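Local structure of hypothetical protein (2FZF) at residues E49-K52 and E53-W57. The protein is of unknown function but carries a rubrerythrin-family sequence of the ferritin clan and folds as a mainly helical protein without strands. Sequence-based numbering, arbitrary orientation.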
loop_
_atom_site.group_PDB
_atom_site.type_symbol
_atom_site.label_atom_id
_atom_site.label_comp_id
_atom_site.label_asym_id
_atom_site.label_seq_id
_atom_site.Cartn_x
_atom_site.Cartn_y
_atom_site.Cartn_z
ATOM N N GLU A 49 0.415 -19.796 -1.807
ATOM C CA GLU A 49 1.196 -19.388 -0.646
ATOM C C GLU A 49 2.017 -18.128 -0.920
ATOM O O GLU A 49 3.250 -18.167 -0.929
ATOM C CB GLU A 49 2.116 -20.543 -0.223
ATOM C CG GLU A 49 2.888 -21.175 -1.394
ATOM C CD GLU A 49 3.727 -22.380 -0.999
ATOM O OE1 GLU A 49 3.158 -23.369 -0.480
ATOM O OE2 GLU A 49 4.957 -22.334 -1.221
ATOM N N ALA A 50 1.332 -17.011 -1.138
ATOM C CA ALA A 50 2.002 -15.746 -1.407
ATOM C C ALA A 50 0.957 -14.655 -1.533
ATOM O O ALA A 50 1.004 -13.640 -0.840
ATOM C CB ALA A 50 2.810 -15.843 -2.695
ATOM N N LEU A 51 0.010 -14.886 -2.429
ATOM C CA LEU A 51 -1.057 -13.949 -2.662
ATOM C C LEU A 51 -2.051 -14.032 -1.510
ATOM O O LEU A 51 -2.561 -13.011 -1.047
ATOM C CB LEU A 51 -1.724 -14.275 -3.983
ATOM C CG LEU A 51 -2.795 -13.304 -4.455
ATOM C CD1 LEU A 51 -2.248 -11.882 -4.549
ATOM C CD2 LEU A 51 -3.276 -13.805 -5.798
ATOM N N LYS A 52 -2.310 -15.254 -1.047
ATOM C CA LYS A 52 -3.213 -15.496 0.081
ATOM C C LYS A 52 -2.638 -14.753 1.271
ATOM O O LYS A 52 -3.369 -14.333 2.167
ATOM C CB LYS A 52 -3.282 -16.995 0.409
ATOM C CG LYS A 52 -4.146 -17.346 1.637
ATOM C CD LYS A 52 -3.975 -18.804 2.083
ATOM C CE LYS A 52 -4.561 -19.805 1.087
ATOM N NZ LYS A 52 -5.911 -20.320 1.486
ATOM N N GLU A 53 -1.312 -14.614 1.267
ATOM C CA GLU A 53 -0.572 -13.916 2.322
ATOM C C GLU A 53 -0.910 -12.428 2.222
ATOM O O GLU A 53 -1.350 -11.816 3.198
ATOM C CB GLU A 53 0.945 -14.114 2.137
ATOM C CG GLU A 53 1.695 -14.837 3.285
ATOM C CD GLU A 53 1.786 -14.035 4.595
ATOM O OE1 GLU A 53 2.439 -14.528 5.550
ATOM O OE2 GLU A 53 1.214 -12.919 4.686
ATOM N N LYS A 54 -0.689 -11.854 1.036
ATOM C CA LYS A 54 -0.987 -10.450 0.781
ATOM C C LYS A 54 -2.462 -10.226 1.049
ATOM O O LYS A 54 -2.832 -9.321 1.783
ATOM C CB LYS A 54 -0.669 -10.068 -0.677
ATOM C CG LYS A 54 0.785 -9.631 -0.959
ATOM C CD LYS A 54 1.799 -10.616 -0.354
ATOM C CE LYS A 54 3.270 -10.257 -0.633
ATOM N NZ LYS A 54 3.697 -10.438 -2.057
ATOM N N ILE A 55 -3.322 -11.056 0.476
ATOM C CA ILE A 55 -4.738 -10.840 0.707
ATOM C C ILE A 55 -5.145 -10.963 2.162
ATOM O O ILE A 55 -6.129 -10.364 2.574
ATOM C CB ILE A 55 -5.593 -11.765 -0.139
ATOM C CG1 ILE A 55 -5.343 -11.462 -1.614
ATOM C CG2 ILE A 55 -7.066 -11.550 0.186
ATOM C CD1 ILE A 55 -5.674 -10.045 -2.005
ATOM N N ASN A 56 -4.387 -11.729 2.940
ATOM C CA ASN A 56 -4.684 -11.899 4.356
ATOM C C ASN A 56 -4.235 -10.696 5.198
ATOM O O ASN A 56 -4.948 -10.269 6.109
ATOM C CB ASN A 56 -4.039 -13.187 4.884
ATOM C CG ASN A 56 -4.996 -14.382 4.845
ATOM O OD1 ASN A 56 -6.159 -14.270 5.252
ATOM N ND2 ASN A 56 -4.505 -15.531 4.373
ATOM N N TRP A 57 -3.062 -10.146 4.897
ATOM C CA TRP A 57 -2.564 -8.993 5.639
ATOM C C TRP A 57 -3.466 -7.804 5.364
ATOM O O TRP A 57 -3.722 -6.970 6.232
ATOM C CB TRP A 57 -1.140 -8.639 5.212
ATOM C CG TRP A 57 -0.628 -7.394 5.885
ATOM C CD1 TRP A 57 -0.154 -7.283 7.165
ATOM C CD2 TRP A 57 -0.597 -6.071 5.332
ATOM N NE1 TRP A 57 0.168 -5.973 7.441
ATOM C CE2 TRP A 57 -0.095 -5.208 6.335
ATOM C CE3 TRP A 57 -0.949 -5.528 4.088
ATOM C CZ2 TRP A 57 0.067 -3.832 6.131
ATOM C CZ3 TRP A 57 -0.788 -4.155 3.883
ATOM C CH2 TRP A 57 -0.284 -3.325 4.902
#
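Lys52 and Asn56 run alongside each other, one turn apart, on the first turns of helix 51-61. Along Lys52, CB sits beside Glu53 N, as the chain requires, and CG, held anti to the backbone N (chi1 177°), comes 3.3 Å from Asn56 ND2. Lys52 CD passes Asn56 ND2 more loosely, at 4.0 Å, before bends at chi3 and chi4 carry NZ away to the carbonyl O of Ala43 on helix 21-44. Asn56 folds back toward the preceding turn, its ND2 2.8 Å from Lys52 O. Separately, Lys52 O takes a weak bond from Asn56 N. A leucine here in place of Asn56 would probably leave Lys52 O facing an apolar branch, without the amide nitrogen now beside it. Ala50 is the N-cap residue, and its O receives Lys54 N at 3.1 Å; Lys54 CD also lies against this oxygen. The inner side of the turn is apolar: Leu51 CG meets Ile55 CG1 at 4.2 Å, and the pair faces helices 103-129 and 134-164, with Ile55 also touching helix 21-44. Further along, Trp57 stacks on Trp57 of the second subunit.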